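Local coordinates for protein U4/U6 snRNA-associated-splicing factor PRP24 (Saccharomyces cerevisiae, PDB 4N0T) that binds U6 snRNA, promotes its annealing to U4 snRNA and acts as a recycling factor of the spliceosome, at residues A56-A61 and V79-E84; A212-K215 and N221-A224; C297-E302 and S343-K348. All blocks are in the same frame, centred on the assembly; numbering follows the deposited sequence.

The three contacts belong to three different RNA recognition motifs, and none touches another: the centres of contacts 1 and 2 lie about 57 Å apart, and that of contact 3 is about 38 Å from the first and about 41 Å from the second. Contact 1 is a surface meeting of two aromatic rings, joining a second helix to a last long strand. Contact 2 is buried and polar, a loop glutamine gripping strand backbone beside bound RNA. Contact 3, partly buried, joins a first helix to the hairpin that leads into the last strand through an edge-to-face phenylalanine pair. Contacts 1 and 3 thus both link helix to strand by aromatic groups, whereas contact 2 relies on directed hydrogen bonds.

Contact 1 (A56-A61 and V79-E84); sequences ARYDGA and VSHLTE
Tyr58 and His81 form a small aromatic contact at the surface of the first RNA recognition motif, between the start of helix 58-65 and the end of strand 75-81. The rings lie margin beside margin. Their planes are only 4° apart, yet the centroids are separated by 5.6 Å and neither ring covers the other's face, so this is not a stack. Although the planes nearly match, the two side chains run at about a right angle to one another.

The touching is confined to one corner of each ring. Tyr58 OH comes to 3.4 Å from His81 CE1, and the same carbon is 3.6 Å from Tyr58 CE1. The phenol therefore meets the imidazole with its hydroxyl and the neighbouring ring carbons CE1 and CZ. Tyr58 CG stands anti to its backbone nitrogen (chi1 -168°), which swings the ring out beside the helix start, so that the hydroxyl reaches His81. With an alanine here the His81 imidazole, without the phenol beside CE1, would probably be freer to turn.

At the helix start, Arg57 holds the N-cap position, and its carbonyl oxygen accepts a bond from Gly60 N at 3.0 Å. Tyr58 also touches Leu8. Ala61, three residues after Tyr58, points toward the strand segment and rests on Val11 of strand 10-16, while Val79 and His81 both reach Ile65 farther along the helix; by these contacts the aromatic pair borders the seam where helix 58-65 packs against strands 10-16 and 75-81.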
loop_
_atom_site.group_PDB
_atom_site.type_symbol
_atom_site.label_atom_id
_atom_site.label_comp_id
_atom_site.label_asym_id
_atom_site.label_seq_id
_atom_site.Cartn_x
_atom_site.Cartn_y
_atom_site.Cartn_z
ATOM N N ALA A 56 6.123 -21.871 -12.285
ATOM C CA ALA A 56 6.518 -22.213 -10.923
ATOM C C ALA A 56 8.036 -22.251 -10.776
ATOM O O ALA A 56 8.579 -21.813 -9.762
ATOM C CB ALA A 56 5.920 -23.546 -10.524
ATOM N N ARG A 57 8.719 -22.783 -11.785
ATOM C CA ARG A 57 10.171 -22.961 -11.722
ATOM C C ARG A 57 10.860 -22.557 -13.022
ATOM O O ARG A 57 10.226 -22.533 -14.076
ATOM C CB ARG A 57 10.510 -24.420 -11.380
ATOM C CG ARG A 57 10.042 -24.854 -9.993
ATOM C CD ARG A 57 10.406 -26.303 -9.700
ATOM N NE ARG A 57 9.488 -27.248 -10.334
ATOM C CZ ARG A 57 8.235 -27.457 -9.935
ATOM N NH1 ARG A 57 7.736 -26.776 -8.906
ATOM N NH2 ARG A 57 7.476 -28.344 -10.566
ATOM N N TYR A 58 12.158 -22.270 -12.938
ATOM C CA TYR A 58 12.938 -21.801 -14.083
ATOM C C TYR A 58 12.926 -22.769 -15.265
ATOM O O TYR A 58 12.920 -22.338 -16.424
ATOM C CB TYR A 58 14.379 -21.505 -13.661
ATOM C CG TYR A 58 15.183 -20.755 -14.694
ATOM C CD1 TYR A 58 14.852 -19.456 -15.049
ATOM C CD2 TYR A 58 16.290 -21.341 -15.307
ATOM C CE1 TYR A 58 15.587 -18.762 -15.991
ATOM C CE2 TYR A 58 17.033 -20.649 -16.248
ATOM C CZ TYR A 58 16.675 -19.362 -16.583
ATOM O OH TYR A 58 17.403 -18.668 -17.520
ATOM N N ASP A 59 12.909 -24.067 -14.972
ATOM C CA ASP A 59 12.869 -25.091 -16.012
ATOM C C ASP A 59 11.621 -24.982 -16.876
ATOM O O ASP A 59 11.651 -25.331 -18.060
ATOM C CB ASP A 59 12.951 -26.492 -15.393
ATOM C CG ASP A 59 14.377 -26.896 -15.041
ATOM O OD1 ASP A 59 15.323 -26.194 -15.472
ATOM O OD2 ASP A 59 14.550 -27.922 -14.342
ATOM N N GLY A 60 10.523 -24.510 -16.285
ATOM C CA GLY A 60 9.283 -24.320 -17.024
ATOM C C GLY A 60 9.406 -23.172 -18.012
ATOM O O GLY A 60 8.932 -23.254 -19.159
ATOM N N ALA A 61 10.041 -22.094 -17.566
ATOM C CA ALA A 61 10.319 -20.950 -18.434
ATOM C C ALA A 61 11.240 -21.362 -19.576
ATOM O O ALA A 61 11.037 -20.968 -20.723
ATOM C CB ALA A 61 10.940 -19.828 -17.646
ATOM N N VAL A 79 8.762 -16.489 -28.080
ATOM C CA VAL A 79 8.739 -16.672 -26.637
ATOM C C VAL A 79 10.110 -16.292 -26.092
ATOM O O VAL A 79 11.144 -16.762 -26.588
ATOM C CB VAL A 79 8.374 -18.132 -26.245
ATOM C CG1 VAL A 79 8.275 -18.268 -24.716
ATOM C CG2 VAL A 79 7.059 -18.588 -26.912
ATOM N N SER A 80 10.134 -15.448 -25.059
ATOM C CA SER A 80 11.398 -14.943 -24.546
ATOM C C SER A 80 11.317 -14.740 -23.043
ATOM O O SER A 80 10.221 -14.642 -22.497
ATOM C CB SER A 80 11.744 -13.615 -25.210
ATOM O OG SER A 80 10.695 -12.680 -25.021
ATOM N N HIS A 81 12.469 -14.695 -22.387
ATOM C CA HIS A 81 12.505 -14.299 -20.978
ATOM C C HIS A 81 11.943 -12.888 -20.873
ATOM O O HIS A 81 12.288 -12.009 -21.678
ATOM C CB HIS A 81 13.941 -14.310 -20.437
ATOM C CG HIS A 81 14.518 -15.681 -20.244
ATOM N ND1 HIS A 81 14.047 -16.564 -19.296
ATOM C CD2 HIS A 81 15.555 -16.304 -20.858
ATOM C CE1 HIS A 81 14.761 -17.677 -19.338
ATOM N NE2 HIS A 81 15.675 -17.548 -20.284
ATOM N N LEU A 82 11.081 -12.654 -19.885
ATOM C CA LEU A 82 10.598 -11.298 -19.657
ATOM C C LEU A 82 11.695 -10.582 -18.909
ATOM O O LEU A 82 12.007 -10.944 -17.778
ATOM C CB LEU A 82 9.314 -11.283 -18.826
ATOM C CG LEU A 82 8.700 -9.886 -18.662
ATOM C CD1 LEU A 82 8.067 -9.424 -19.972
ATOM C CD2 LEU A 82 7.677 -9.860 -17.533
ATOM N N THR A 83 12.309 -9.593 -19.546
ATOM C CA THR A 83 13.394 -8.861 -18.913
ATOM C C THR A 83 13.387 -7.403 -19.344
ATOM O O THR A 83 13.027 -7.078 -20.482
ATOM C CB THR A 83 14.775 -9.500 -19.203
ATOM O OG1 THR A 83 15.798 -8.703 -18.608
ATOM C CG2 THR A 83 15.032 -9.559 -20.678
ATOM N N GLU A 84 13.751 -6.529 -18.406
ATOM C CA GLU A 84 13.761 -5.090 -18.650
ATOM C C GLU A 84 12.416 -4.543 -19.129
ATOM O O GLU A 84 12.352 -3.507 -19.790
ATOM C CB GLU A 84 14.900 -4.718 -19.607
ATOM C CG GLU A 84 16.269 -5.112 -19.076
ATOM C CD GLU A 84 17.386 -4.634 -19.969
ATOM O OE1 GLU A 84 17.790 -5.397 -20.870
ATOM O OE2 GLU A 84 17.848 -3.488 -19.774
#

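Contact 2 (A212-K215 and N221-A224); sequences AGQK and NCCA. With nucleotides of chain B.
Two hydrogen bonds tie the side-chain amide of Gln214 to the backbone of Cys223. Cys223 N donates to Gln214 OE1 at 2.9 Å, approaching within the plane of the amide carbonyl, along one of the oxygen's lone pairs. In return Gln214 NE2 donates to Cys223 O, also at 2.9 Å and nearly straight (171°), the acceptor lying close to the plane of the amide. The glutamine thus offers a strand residue the donor and acceptor that a neighbouring strand would provide, and the pairing fixes which end of the amide is oxygen. NE2 has a further partner in Pro211 O. The side chain is extended beyond CG, with CG anti to the carbonyl carbon (chi1 -56°), which delivers the flat amide alongside the strand.

A second set of hydrogen bonds runs to the RNA. Asn221 N donates to OP1 of A11 of chain B at 2.8 Å, and Asn221 ND2 to N7 of the same nucleotide at 3.1 Å. One residue therefore holds both the phosphate and N7 of A11.

Non-polar and close-packed contacts fill in around these bonds. Cys223 SG packs against the A12 base of chain B, 3.7 Å from its C4. Gln214 CG meets the ribose O2' of A12 at 3.3 Å, so the residue that grips the strand also borders the RNA. Cys222 turns toward the loop, its SG 4.0 Å from Gln214 CB.

Strand 222-228 is the third strand of the third RNA recognition motif, a strand that commonly contributes to RNA binding in this fold. Cys222 and Ala224 pair through their backbones with Leu185 and Ile182 of central strand 179-185, while Gln214, from the loop joining strands 205-209 and 222-228, serves Cys223 between them.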
loop_
_atom_site.group_PDB
_atom_site.type_symbol
_atom_site.label_atom_id
_atom_site.label_comp_id
_atom_site.label_asym_id
_atom_site.label_seq_id
_atom_site.Cartn_x
_atom_site.Cartn_y
_atom_site.Cartn_z
ATOM N N ALA A 212 4.402 21.438 17.404
ATOM C CA ALA A 212 4.048 22.824 17.722
ATOM C C ALA A 212 2.847 22.924 18.661
ATOM O O ALA A 212 2.047 21.989 18.759
ATOM C CB ALA A 212 3.781 23.614 16.441
ATOM N N GLY A 213 2.721 24.057 19.350
ATOM C CA GLY A 213 1.532 24.331 20.143
ATOM C C GLY A 213 1.624 23.953 21.615
ATOM O O GLY A 213 0.706 24.232 22.388
ATOM N N GLN A 214 2.727 23.324 22.013
ATOM C CA GLN A 214 2.838 22.793 23.373
ATOM C C GLN A 214 3.090 23.853 24.448
ATOM O O GLN A 214 2.538 23.777 25.551
ATOM C CB GLN A 214 3.916 21.709 23.431
ATOM C CG GLN A 214 3.687 20.565 22.431
ATOM C CD GLN A 214 4.643 19.399 22.659
ATOM O OE1 GLN A 214 4.427 18.572 23.557
ATOM N NE2 GLN A 214 5.710 19.332 21.853
ATOM N N LYS A 215 3.940 24.828 24.141
ATOM C CA LYS A 215 4.199 25.913 25.080
ATOM C C LYS A 215 3.029 26.871 25.035
ATOM O O LYS A 215 2.574 27.396 26.053
ATOM C CB LYS A 215 5.465 26.660 24.682
ATOM C CG LYS A 215 6.743 25.946 25.048
ATOM C CD LYS A 215 7.934 26.677 24.466
ATOM C CE LYS A 215 9.213 26.104 25.004
ATOM N NZ LYS A 215 10.416 26.720 24.378
ATOM N N ASN A 221 2.680 18.231 30.240
ATOM C CA ASN A 221 3.718 17.356 29.710
ATOM C C ASN A 221 3.913 17.656 28.245
ATOM O O ASN A 221 2.933 17.833 27.517
ATOM C CB ASN A 221 3.313 15.887 29.863
ATOM C CG ASN A 221 3.187 15.476 31.307
ATOM O OD1 ASN A 221 3.968 15.919 32.158
ATOM N ND2 ASN A 221 2.212 14.627 31.602
ATOM N N CYS A 222 5.171 17.739 27.823
ATOM C CA CYS A 222 5.487 18.000 26.420
ATOM C C CYS A 222 6.366 16.897 25.895
ATOM O O CYS A 222 7.080 16.249 26.657
ATOM C CB CYS A 222 6.261 19.310 26.293
ATOM S SG CYS A 222 5.403 20.764 26.997
ATOM N N CYS A 223 6.347 16.710 24.580
ATOM C CA CYS A 223 7.197 15.702 23.964
ATOM C C CYS A 223 8.065 16.287 22.868
ATOM O O CYS A 223 7.800 17.378 22.355
ATOM C CB CYS A 223 6.353 14.556 23.404
ATOM S SG CYS A 223 5.287 15.033 22.022
ATOM N N ALA A 224 9.121 15.552 22.532
ATOM C CA ALA A 224 10.038 15.939 21.473
ATOM C C ALA A 224 10.626 14.676 20.887
ATOM O O ALA A 224 10.655 13.630 21.545
ATOM C CB ALA A 224 11.144 16.829 22.023
ATOM P P A B 12 -3.998 16.269 23.424
ATOM O OP1 A B 12 -4.790 17.319 24.105
ATOM O OP2 A B 12 -4.676 15.311 22.509
ATOM O "O5'" A B 12 -2.813 17.016 22.658
ATOM C "C5'" A B 12 -1.920 16.298 21.817
ATOM C "C4'" A B 12 -0.569 16.968 21.773
ATOM O "O4'" A B 12 0.046 16.876 23.076
ATOM C "C3'" A B 12 0.458 16.357 20.830
ATOM O "O3'" A B 12 0.299 16.828 19.503
ATOM C "C2'" A B 12 1.788 16.789 21.442
ATOM O "O2'" A B 12 2.130 18.093 20.995
ATOM C "C1'" A B 12 1.451 16.844 22.943
ATOM N N9 A B 12 1.987 15.702 23.714
ATOM C C8 A B 12 2.657 15.798 24.915
ATOM N N7 A B 12 3.021 14.643 25.411
ATOM C C5 A B 12 2.569 13.723 24.475
ATOM C C6 A B 12 2.656 12.326 24.432
ATOM N N6 A B 12 3.261 11.594 25.369
ATOM N N1 A B 12 2.102 11.693 23.368
ATOM C C2 A B 12 1.500 12.429 22.440
ATOM N N3 A B 12 1.354 13.747 22.370
ATOM C C4 A B 12 1.918 14.353 23.435
ATOM P P A B 11 -1.275 18.036 29.324
ATOM O OP1 A B 11 0.040 17.402 29.603
ATOM O OP2 A B 11 -1.348 19.513 29.245
ATOM O "O5'" A B 11 -1.916 17.397 28.017
ATOM C "C5'" A B 11 -1.509 17.795 26.713
ATOM C "C4'" A B 11 -1.643 16.654 25.732
ATOM O "O4'" A B 11 -0.579 15.700 25.983
ATOM C "C3'" A B 11 -2.948 15.861 25.811
ATOM O "O3'" A B 11 -3.261 15.352 24.516
ATOM C "C2'" A B 11 -2.568 14.682 26.696
ATOM O "O2'" A B 11 -3.370 13.539 26.491
ATOM C "C1'" A B 11 -1.132 14.429 26.253
ATOM N N9 A B 11 -0.246 13.782 27.223
ATOM C C8 A B 11 0.373 14.357 28.303
ATOM N N7 A B 11 1.170 13.531 28.936
ATOM C C5 A B 11 1.101 12.354 28.213
ATOM C C6 A B 11 1.725 11.105 28.373
ATOM N N6 A B 11 2.594 10.830 29.349
ATOM N N1 A B 11 1.438 10.135 27.476
ATOM C C2 A B 11 0.572 10.419 26.492
ATOM N N3 A B 11 -0.075 11.558 26.229
ATOM C C4 A B 11 0.240 12.498 27.145
ATOM P P G B 10 -6.168 14.995 28.385
ATOM O OP1 G B 10 -6.508 16.370 27.937
ATOM O OP2 G B 10 -5.819 13.936 27.410
ATOM O "O5'" G B 10 -4.974 15.167 29.426
ATOM C "C5'" G B 10 -5.081 16.082 30.509
ATOM C "C4'" G B 10 -3.868 16.007 31.394
ATOM O "O4'" G B 10 -3.757 14.684 31.971
ATOM C "C3'" G B 10 -2.543 16.206 30.683
ATOM O "O3'" G B 10 -2.253 17.571 30.502
ATOM C "C2'" G B 10 -1.560 15.502 31.606
ATOM O "O2'" G B 10 -1.269 16.317 32.734
ATOM C "C1'" G B 10 -2.397 14.325 32.091
ATOM N N9 G B 10 -2.171 13.088 31.327
ATOM C C8 G B 10 -2.962 12.534 30.349
ATOM N N7 G B 10 -2.477 11.405 29.891
ATOM C C5 G B 10 -1.322 11.195 30.629
ATOM C C6 G B 10 -0.381 10.138 30.596
ATOM O O6 G B 10 -0.380 9.131 29.876
ATOM N N1 G B 10 0.650 10.336 31.499
ATOM C C2 G B 10 0.752 11.409 32.349
ATOM N N2 G B 10 1.825 11.439 33.160
ATOM N N3 G B 10 -0.115 12.404 32.390
ATOM C C4 G B 10 -1.122 12.225 31.514
#

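Contact 3 (C297-E302 and S343-K348); sequences CQFLQE and SQFQGK
Phe345 N donates to Lys348 O at 2.8 Å, and the return bond from Lys348 N to Phe345 O closes the type I' turn that begins at Phe345, whose ring packs on Phe299. Gln346 and Gly347, the two central residues of that turn, both have positive phi angles, as this turn type requires.

From this turn Phe345 presents its edge to the face of Phe299, a T-shaped pair with centroids 4.9 Å apart and planes at 67°. The approach is off-centre: Phe345 CD1 lies 3.4 Å from Phe299 CG, toward the rim of the ring, while Phe345 CE1 reaches back to Phe299 CB at 3.5 Å. Phe299 has CG anti to its backbone nitrogen (chi1 161°), which projects the ring from the helix and turns one face to the incoming edge.

In this occluded RNA-recognition motif the pair links helix 293-302, the first helix, to the short hairpin of strands 344-345 and 348-353, with strand 344-345 outermost in the order 2-3-1-5-4. Phe299 also packs on Leu340 of helix 330-340, so its ring touches both the second helix and the hairpin.

Polar atoms border the far part of the Phe299 ring. Gln344 O comes obliquely to 3.3 Å from Phe299 CE1. Ser343 OG lies beside the rim of the ring, roughly level with it, 3.9 Å from Phe299 CZ; this hydroxyl is hydrogen-bonded to Leu340 O and merely abuts the phenylalanine. On the Phe345 ring, Gln346 CG lies 3.4 Å above one face, displaced toward the rim.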
loop_
_atom_site.group_PDB
_atom_site.type_symbol
_atom_site.label_atom_id
_atom_site.label_comp_id
_atom_site.label_asym_id
_atom_site.label_seq_id
_atom_site.Cartn_x
_atom_site.Cartn_y
_atom_site.Cartn_z
ATOM N N CYS A 297 -13.881 5.631 0.674
ATOM C CA CYS A 297 -14.443 6.973 0.821
ATOM C C CYS A 297 -15.030 7.453 -0.510
ATOM O O CYS A 297 -16.142 8.005 -0.572
ATOM C CB CYS A 297 -13.355 7.937 1.300
ATOM S SG CYS A 297 -13.951 9.594 1.712
ATOM N N GLN A 298 -14.284 7.223 -1.580
ATOM C CA GLN A 298 -14.721 7.612 -2.917
ATOM C C GLN A 298 -16.022 6.903 -3.299
ATOM O O GLN A 298 -16.956 7.527 -3.820
ATOM C CB GLN A 298 -13.614 7.307 -3.923
ATOM C CG GLN A 298 -13.997 7.517 -5.364
ATOM C CD GLN A 298 -12.869 7.155 -6.306
ATOM O OE1 GLN A 298 -12.004 7.982 -6.606
ATOM N NE2 GLN A 298 -12.864 5.910 -6.769
ATOM N N PHE A 299 -16.086 5.604 -3.007
ATOM C CA PHE A 299 -17.299 4.820 -3.213
ATOM C C PHE A 299 -18.483 5.374 -2.427
ATOM O O PHE A 299 -19.577 5.501 -2.970
ATOM C CB PHE A 299 -17.027 3.363 -2.844
ATOM C CG PHE A 299 -18.261 2.542 -2.584
ATOM C CD1 PHE A 299 -19.059 2.095 -3.636
ATOM C CD2 PHE A 299 -18.584 2.155 -1.287
ATOM C CE1 PHE A 299 -20.180 1.308 -3.389
ATOM C CE2 PHE A 299 -19.704 1.370 -1.034
ATOM C CZ PHE A 299 -20.503 0.948 -2.089
ATOM N N LEU A 300 -18.281 5.711 -1.154
ATOM C CA LEU A 300 -19.381 6.239 -0.351
ATOM C C LEU A 300 -19.891 7.579 -0.876
ATOM O O LEU A 300 -21.098 7.858 -0.827
ATOM C CB LEU A 300 -18.962 6.397 1.108
ATOM C CG LEU A 300 -18.642 5.096 1.836
ATOM C CD1 LEU A 300 -18.160 5.387 3.256
ATOM C CD2 LEU A 300 -19.855 4.187 1.867
ATOM N N GLN A 301 -18.973 8.414 -1.360
ATOM C CA GLN A 301 -19.349 9.733 -1.863
ATOM C C GLN A 301 -19.984 9.677 -3.247
ATOM O O GLN A 301 -21.016 10.313 -3.476
ATOM C CB GLN A 301 -18.133 10.662 -1.893
ATOM C CG GLN A 301 -17.631 11.064 -0.516
ATOM C CD GLN A 301 -16.238 11.663 -0.569
ATOM O OE1 GLN A 301 -15.723 12.156 0.432
ATOM N NE2 GLN A 301 -15.615 11.606 -1.740
ATOM N N GLU A 302 -19.376 8.923 -4.161
ATOM C CA GLU A 302 -19.789 8.933 -5.567
ATOM C C GLU A 302 -20.938 7.984 -5.883
ATOM O O GLU A 302 -21.776 8.284 -6.736
ATOM C CB GLU A 302 -18.601 8.621 -6.484
ATOM C CG GLU A 302 -17.469 9.639 -6.395
ATOM C CD GLU A 302 -16.313 9.314 -7.322
ATOM O OE1 GLU A 302 -16.455 8.401 -8.168
ATOM O OE2 GLU A 302 -15.259 9.975 -7.205
ATOM N N SER A 343 -25.207 -3.773 -1.145
ATOM C CA SER A 343 -24.718 -2.919 -2.223
ATOM C C SER A 343 -23.530 -3.589 -2.926
ATOM O O SER A 343 -23.006 -4.601 -2.449
ATOM C CB SER A 343 -24.311 -1.554 -1.677
ATOM O OG SER A 343 -23.174 -1.677 -0.849
ATOM N N GLN A 344 -23.115 -3.044 -4.068
ATOM C CA GLN A 344 -21.988 -3.612 -4.800
ATOM C C GLN A 344 -20.762 -2.716 -4.702
ATOM O O GLN A 344 -20.849 -1.499 -4.910
ATOM C CB GLN A 344 -22.340 -3.852 -6.278
ATOM C CG GLN A 344 -23.153 -5.121 -6.534
ATOM C CD GLN A 344 -22.834 -5.753 -7.880
ATOM O OE1 GLN A 344 -22.265 -5.110 -8.767
ATOM N NE2 GLN A 344 -23.186 -7.025 -8.032
ATOM N N PHE A 345 -19.623 -3.327 -4.386
ATOM C CA PHE A 345 -18.351 -2.619 -4.345
ATOM C C PHE A 345 -17.321 -3.442 -5.111
ATOM O O PHE A 345 -17.122 -4.627 -4.816
ATOM C CB PHE A 345 -17.922 -2.404 -2.886
ATOM C CG PHE A 345 -16.605 -1.695 -2.730
ATOM C CD1 PHE A 345 -16.495 -0.331 -2.982
ATOM C CD2 PHE A 345 -15.484 -2.387 -2.294
ATOM C CE1 PHE A 345 -15.273 0.325 -2.815
ATOM C CE2 PHE A 345 -14.261 -1.740 -2.132
ATOM C CZ PHE A 345 -14.158 -0.383 -2.390
ATOM N N GLN A 346 -16.680 -2.813 -6.096
ATOM C CA GLN A 346 -15.694 -3.474 -6.948
ATOM C C GLN A 346 -16.275 -4.727 -7.599
ATOM O O GLN A 346 -15.607 -5.758 -7.688
ATOM C CB GLN A 346 -14.418 -3.807 -6.159
ATOM C CG GLN A 346 -13.850 -2.622 -5.383
ATOM C CD GLN A 346 -12.504 -2.139 -5.902
ATOM O OE1 GLN A 346 -12.431 -1.210 -6.711
ATOM N NE2 GLN A 346 -11.429 -2.762 -5.427
ATOM N N GLY A 347 -17.530 -4.633 -8.034
ATOM C CA GLY A 347 -18.183 -5.733 -8.717
ATOM C C GLY A 347 -18.641 -6.869 -7.821
ATOM O O GLY A 347 -19.095 -7.901 -8.317
ATOM N N LYS A 348 -18.543 -6.690 -6.506
ATOM C CA LYS A 348 -18.924 -7.751 -5.576
ATOM C C LYS A 348 -19.941 -7.232 -4.572
ATOM O O LYS A 348 -19.893 -6.062 -4.196
ATOM C CB LYS A 348 -17.694 -8.264 -4.816
ATOM C CG LYS A 348 -16.669 -8.999 -5.671
ATOM C CD LYS A 348 -15.496 -9.482 -4.823
ATOM C CE LYS A 348 -14.231 -8.677 -5.096
ATOM N NZ LYS A 348 -13.137 -9.011 -4.134
#